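Putative extracellular solute-binding protein (Bordetella bronchiseptica, PDB 4P56) probably serves as the periplasmic solute receptor of a TRAP transporter, and binds mandelate in the cleft of its family 7 fold. Local coordinates at residues T113-S116 with R117-A121; R260-G263 with R264-E268; F310-A313 with W314-A317. All blocks are in the same frame, centred on the assembly; numbering follows the deposited sequence.

Contact 1: T113-S116 with R117-A121; sequences TATS and RSIAA
The first torsion of S118 (chi1 -66°) sets its OG beside its own backbone N, and from there the hydroxyl turns back one helical turn to donate to A114 O over a short 2.6 Å from S118 OG. The same carbonyl also accepts the regular helix bond from S118 N, 2.9 Å from A114 O. The two donors come from opposite faces of the carbonyl plane, each tilted from it by 30° or slightly more, so A114 O is gripped twice by one residue. S118 OG has a further partner in A145 N on strand 139-145. T115 and I119, four residues on, lie side by side and point the same way: the methyl T115 CG2 meets I119 CD1 at 3.8 Å. T115 OG1, on the other branch, bonds to D275 of helix 263-285.

These residues form the first turns of helix 114-129, with T113 as its N-cap. S116 N donates almost straight to T113 OG1, at 3.1 Å, while T113 O takes the first backbone bond from R117 N, long at 3.3 Å. D275 comes in at the same helix end, where its carboxylate accepts from A114 N and probably gains from the helix dipole. S116 OG bonds to D340 of helix 325-340.

R117 bends at chi3 (-63°), which lays its guanidinium alongside the first turn. Water 1 lies in the guanidinium plane at the edge, 2.7 Å from R117 NE, and donates a weak bond to T113 O. R117 NH1 bonds to A105 O and S110 OG, tying the buried arginine to the chain that leads into the helix.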
# COMPACT_ATOMS: atom_id res chain seq x y z
N THR A 113 -5.98 -3.65 10.36
CA THR A 113 -4.84 -2.75 10.57
C THR A 113 -3.79 -2.96 9.50
O THR A 113 -3.77 -4.00 8.85
CB THR A 113 -4.19 -2.92 11.97
OG1 THR A 113 -3.46 -4.16 12.05
CG2 THR A 113 -5.25 -2.83 13.10
N ALA A 114 -2.94 -1.95 9.30
CA ALA A 114 -1.80 -2.10 8.42
C ALA A 114 -0.83 -3.15 8.96
O ALA A 114 -0.18 -3.85 8.18
CB ALA A 114 -1.08 -0.79 8.26
N THR A 115 -0.69 -3.25 10.28
CA THR A 115 0.25 -4.20 10.86
C THR A 115 -0.12 -5.64 10.54
O THR A 115 0.70 -6.41 10.01
CB THR A 115 0.41 -4.00 12.38
OG1 THR A 115 1.02 -2.72 12.60
CG2 THR A 115 1.32 -5.09 13.00
N SER A 116 -1.35 -6.03 10.85
CA SER A 116 -1.77 -7.40 10.57
C SER A 116 -1.70 -7.74 9.06
O SER A 116 -1.15 -8.79 8.66
CB SER A 116 -3.17 -7.64 11.14
OG SER A 116 -4.10 -6.83 10.44
N ARG A 117 -2.21 -6.83 8.22
CA ARG A 117 -2.20 -7.05 6.76
C ARG A 117 -0.79 -7.12 6.17
O ARG A 117 -0.53 -7.93 5.26
CB ARG A 117 -2.97 -5.94 6.06
CG ARG A 117 -3.38 -6.28 4.65
CD ARG A 117 -3.99 -5.05 3.95
NE ARG A 117 -5.22 -4.55 4.56
CZ ARG A 117 -6.43 -5.00 4.25
NH1 ARG A 117 -6.59 -5.99 3.37
NH2 ARG A 117 -7.49 -4.47 4.81
N SER A 118 0.12 -6.28 6.66
CA SER A 118 1.49 -6.28 6.18
C SER A 118 2.16 -7.61 6.50
O SER A 118 2.79 -8.23 5.65
CB SER A 118 2.31 -5.16 6.85
OG SER A 118 1.85 -3.88 6.48
N ILE A 119 2.06 -8.03 7.75
CA ILE A 119 2.72 -9.26 8.17
C ILE A 119 2.15 -10.43 7.40
O ILE A 119 2.90 -11.25 6.88
CB ILE A 119 2.57 -9.49 9.68
CG1 ILE A 119 3.43 -8.47 10.42
CG2 ILE A 119 3.01 -10.90 10.04
CD1 ILE A 119 3.05 -8.30 11.84
N ALA A 120 0.83 -10.52 7.32
CA ALA A 120 0.20 -11.64 6.64
C ALA A 120 0.47 -11.59 5.15
O ALA A 120 0.70 -12.63 4.51
CB ALA A 120 -1.32 -11.68 6.94
N ALA A 121 0.50 -10.40 4.57
CA ALA A 121 0.79 -10.29 3.14
C ALA A 121 2.19 -10.77 2.81
O ALA A 121 2.38 -11.55 1.88
CB ALA A 121 0.60 -8.87 2.64
O HOH W 1 -4.82 -2.68 6.50

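Contact 2: R260-G263 with R264-E268; sequences RLSG and RHLAE
L261 and H265 lie side by side, pointing the same way, with L261 CD2 over the imidazole in an off-centre CH-pi contact, 4.2 Å from the centroid of the H265 ring. The backbone of L261 meets the same ring differently: L261 O sits at its edge, near the ring plane, 3.3 Å from H265 CD2. With CG anti to its backbone N (chi1 -177°), H265 sends the ring back along the incoming loop, where NE2 bonds to E52 of helix 40-56. That bond would limit rotation of the imidazole. The next residue, L266, sets its CD1 4.1 Å from S262 CB.

Behind this first shell, the backbone enters helix 263-285. S262 O takes two weak bonds, one bent, from H265 N at 3.1 Å, and one long but fairly straight, from L266 N at 3.3 Å. G263 O then receives A267 N at 2.9 Å, the first bond here of ordinary helix strength. G263 has positive phi (49°), a conformation glycine readily adopts, and the chain turns sharply there between the end of helix 252-260 and the next helix. S262 OG reaches back to L258 O of the earlier helix.

Further out, W49 NE1 donates to L261 O, and L266 packs on F45, so helix 40-56 borders the leucine side. The end of R264 reaches helix 114-129, in a salt bridge with D123 and in packing on I119 and W122, while G263 pairs through its backbone with L141 of strand 139-145.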
# COMPACT_ATOMS: atom_id res chain seq x y z
N ARG A 260 17.67 -10.32 7.24
CA ARG A 260 17.03 -10.57 8.54
C ARG A 260 16.22 -9.36 9.03
O ARG A 260 15.20 -9.49 9.72
CB ARG A 260 18.12 -10.94 9.53
CG ARG A 260 17.72 -11.18 10.95
CD ARG A 260 18.91 -11.85 11.68
NE ARG A 260 20.04 -10.95 11.89
CZ ARG A 260 21.26 -11.08 11.37
NH1 ARG A 260 21.58 -12.09 10.56
NH2 ARG A 260 22.19 -10.18 11.64
N LEU A 261 16.69 -8.17 8.66
CA LEU A 261 16.02 -6.92 9.01
C LEU A 261 14.94 -6.58 7.98
O LEU A 261 14.24 -5.58 8.11
CB LEU A 261 17.04 -5.79 9.08
CG LEU A 261 17.97 -5.86 10.29
CD1 LEU A 261 19.06 -4.79 10.23
CD2 LEU A 261 17.17 -5.76 11.62
N SER A 262 14.79 -7.42 6.96
CA SER A 262 13.77 -7.16 5.94
C SER A 262 12.60 -8.12 6.14
O SER A 262 12.31 -8.51 7.27
CB SER A 262 14.40 -7.29 4.54
OG SER A 262 15.40 -6.28 4.34
N GLY A 263 11.91 -8.50 5.06
CA GLY A 263 10.84 -9.48 5.17
C GLY A 263 9.86 -9.16 6.28
O GLY A 263 9.31 -8.10 6.33
N ARG A 264 9.64 -10.11 7.18
CA ARG A 264 8.59 -9.96 8.17
C ARG A 264 8.87 -8.81 9.14
O ARG A 264 7.95 -8.12 9.64
CB ARG A 264 8.50 -11.27 8.94
CG ARG A 264 7.33 -11.37 9.85
CD ARG A 264 7.50 -12.66 10.60
NE ARG A 264 6.25 -13.37 10.70
CZ ARG A 264 5.27 -13.01 11.52
NH1 ARG A 264 5.42 -11.94 12.31
NH2 ARG A 264 4.15 -13.72 11.56
N HIS A 265 10.16 -8.62 9.44
CA HIS A 265 10.59 -7.53 10.34
C HIS A 265 10.23 -6.18 9.75
O HIS A 265 9.69 -5.32 10.43
CB HIS A 265 12.09 -7.59 10.54
CG HIS A 265 12.62 -6.57 11.49
ND1 HIS A 265 12.57 -6.73 12.86
CD2 HIS A 265 13.23 -5.38 11.27
CE1 HIS A 265 13.13 -5.68 13.44
NE2 HIS A 265 13.53 -4.84 12.50
N LEU A 266 10.54 -6.02 8.46
CA LEU A 266 10.21 -4.79 7.71
C LEU A 266 8.68 -4.60 7.62
O LEU A 266 8.16 -3.51 7.80
CB LEU A 266 10.88 -4.90 6.35
CG LEU A 266 10.65 -3.92 5.20
CD1 LEU A 266 11.69 -4.19 4.13
CD2 LEU A 266 9.29 -4.04 4.59
N ALA A 267 7.96 -5.69 7.35
CA ALA A 267 6.53 -5.63 7.22
C ALA A 267 5.92 -5.08 8.49
O ALA A 267 5.06 -4.20 8.43
CB ALA A 267 5.95 -7.03 6.90
N GLU A 268 6.38 -5.56 9.62
CA GLU A 268 5.87 -5.09 10.90
C GLU A 268 6.27 -3.63 11.19
O GLU A 268 5.44 -2.83 11.65
CB GLU A 268 6.33 -6.00 12.02
CG GLU A 268 5.73 -5.64 13.39
CD GLU A 268 5.87 -6.75 14.42
OE1 GLU A 268 6.69 -7.68 14.20
OE2 GLU A 268 5.14 -6.70 15.44

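Contact 3: F310-A313 with W314-A317; sequences FEQA and WLDA
Q312 reaches one helical turn along to D316 with a side-chain hydrogen bond, in which Q312 NE2 donates to D316 OD1 at 2.7 Å. The acceptor lies in the amide plane of Q312, whereas the nitrogen comes to the carboxylate from above, 45° out of its plane. The amide and carboxylate planes lie 51° apart, and the bond is moderately bent at the hydrogen. Q312 leaves the backbone with CG anti to N, then folds at chi2 (62°), bringing its amide along the helix toward the aspartate. The carboxylate of D316 also leans over the carbonyl of its partner, with D316 CG 3.2 Å from Q312 O, while that oxygen accepts the backbone bond from D316 N at 2.8 Å.

W314, the buried member of the group, sets its CB 3.4 Å from E311 O, and the edge of its indole faces that oxygen near the ring plane. Its far end is fixed by the bond from NE1 to L101 O, and A328 and L329 of helix 325-340 pack against it.

L315 meets the other end of the Q312 amide: Q312 OE1 rests 3.9 Å from L315 CD1, and the two side chains cross at about a right angle. L315 CG stands beside its own backbone N and packs 3.5 Å from E311 O, which also accepts from L315 N at 2.8 Å. L315 goes on to touch P326 near the start of helix 325-340.

E311 packs on L329 and forms a salt bridge with R333 of the same helix, and F310 meets helix 174-182. The pattern is that of an amphipathic surface helix: exposed polar residues linked i to i+4 along one side, aromatic and aliphatic residues packed on neighbouring helices along another.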
# COMPACT_ATOMS: atom_id res chain seq x y z
N PHE A 310 -13.87 -10.84 -7.61
CA PHE A 310 -12.45 -10.48 -7.52
C PHE A 310 -11.59 -11.64 -7.05
O PHE A 310 -10.44 -11.79 -7.50
CB PHE A 310 -12.21 -9.31 -6.57
CG PHE A 310 -12.73 -7.97 -7.08
CD1 PHE A 310 -13.46 -7.86 -8.27
CD2 PHE A 310 -12.46 -6.83 -6.36
CE1 PHE A 310 -13.92 -6.62 -8.71
CE2 PHE A 310 -12.91 -5.59 -6.79
CZ PHE A 310 -13.64 -5.49 -7.98
N GLU A 311 -12.13 -12.43 -6.12
CA GLU A 311 -11.37 -13.53 -5.55
C GLU A 311 -11.05 -14.56 -6.63
O GLU A 311 -9.91 -15.01 -6.74
CB GLU A 311 -12.11 -14.18 -4.38
CG GLU A 311 -11.37 -15.33 -3.75
CD GLU A 311 -12.05 -15.87 -2.50
OE1 GLU A 311 -12.16 -15.16 -1.50
OE2 GLU A 311 -12.48 -17.02 -2.51
N GLN A 312 -12.05 -14.92 -7.44
CA GLN A 312 -11.86 -15.88 -8.53
C GLN A 312 -10.90 -15.33 -9.60
O GLN A 312 -10.07 -16.07 -10.12
CB GLN A 312 -13.21 -16.33 -9.15
CG GLN A 312 -13.09 -17.42 -10.22
CD GLN A 312 -12.51 -18.69 -9.65
OE1 GLN A 312 -12.98 -19.18 -8.63
NE2 GLN A 312 -11.47 -19.22 -10.28
N ALA A 313 -10.99 -14.03 -9.90
CA ALA A 313 -10.01 -13.41 -10.77
C ALA A 313 -8.60 -13.66 -10.24
O ALA A 313 -7.70 -14.00 -11.00
CB ALA A 313 -10.26 -11.89 -10.88
N TRP A 314 -8.39 -13.48 -8.94
CA TRP A 314 -7.08 -13.71 -8.38
C TRP A 314 -6.70 -15.20 -8.43
O TRP A 314 -5.58 -15.54 -8.81
CB TRP A 314 -7.00 -13.18 -6.93
CG TRP A 314 -5.68 -13.38 -6.39
CD1 TRP A 314 -4.59 -12.55 -6.52
CD2 TRP A 314 -5.24 -14.51 -5.62
NE1 TRP A 314 -3.51 -13.12 -5.92
CE2 TRP A 314 -3.88 -14.31 -5.35
CE3 TRP A 314 -5.85 -15.66 -5.14
CZ2 TRP A 314 -3.13 -15.22 -4.61
CZ3 TRP A 314 -5.11 -16.56 -4.41
CH2 TRP A 314 -3.76 -16.34 -4.16
N LEU A 315 -7.62 -16.08 -8.05
CA LEU A 315 -7.35 -17.51 -8.20
C LEU A 315 -6.92 -17.86 -9.62
O LEU A 315 -5.96 -18.63 -9.84
CB LEU A 315 -8.58 -18.32 -7.78
CG LEU A 315 -8.82 -18.30 -6.27
CD1 LEU A 315 -10.20 -18.88 -5.96
CD2 LEU A 315 -7.75 -19.09 -5.49
N ASP A 316 -7.60 -17.29 -10.62
CA ASP A 316 -7.27 -17.63 -12.01
C ASP A 316 -5.85 -17.18 -12.36
O ASP A 316 -5.14 -17.88 -13.09
CB ASP A 316 -8.25 -16.97 -12.99
CG ASP A 316 -9.65 -17.58 -12.95
OD1 ASP A 316 -9.85 -18.71 -12.43
OD2 ASP A 316 -10.57 -16.89 -13.46
N ALA A 317 -5.45 -16.02 -11.84
CA ALA A 317 -4.10 -15.46 -12.07
C ALA A 317 -3.06 -16.30 -11.34
O ALA A 317 -1.96 -16.55 -11.86
CB ALA A 317 -4.03 -13.98 -11.61

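How the contacts relate
All three contacts are local, each made within one continuous run of chain, and they follow in series without nesting or crossing. Contact 1 opens helix 114-129, contact 2 closes the turn between helices 252-260 and 263-285, and contact 3 forms the first two turns of helix 310-320, late in the chain. Contacts 1 and 2, far apart in sequence, touch where their helices pack: S118 CB lies 3.3 Å from A267 O, and I119 meets E268. Contact 3 stays apart, its nearest atoms about 9 Å from contact 1 and about 17 Å from contact 2. Helix 325-340 links contacts 1 and 3, meeting S116, I119 and A120 towards its C-terminal end and E311, W314 and L315 nearer its N-terminal end.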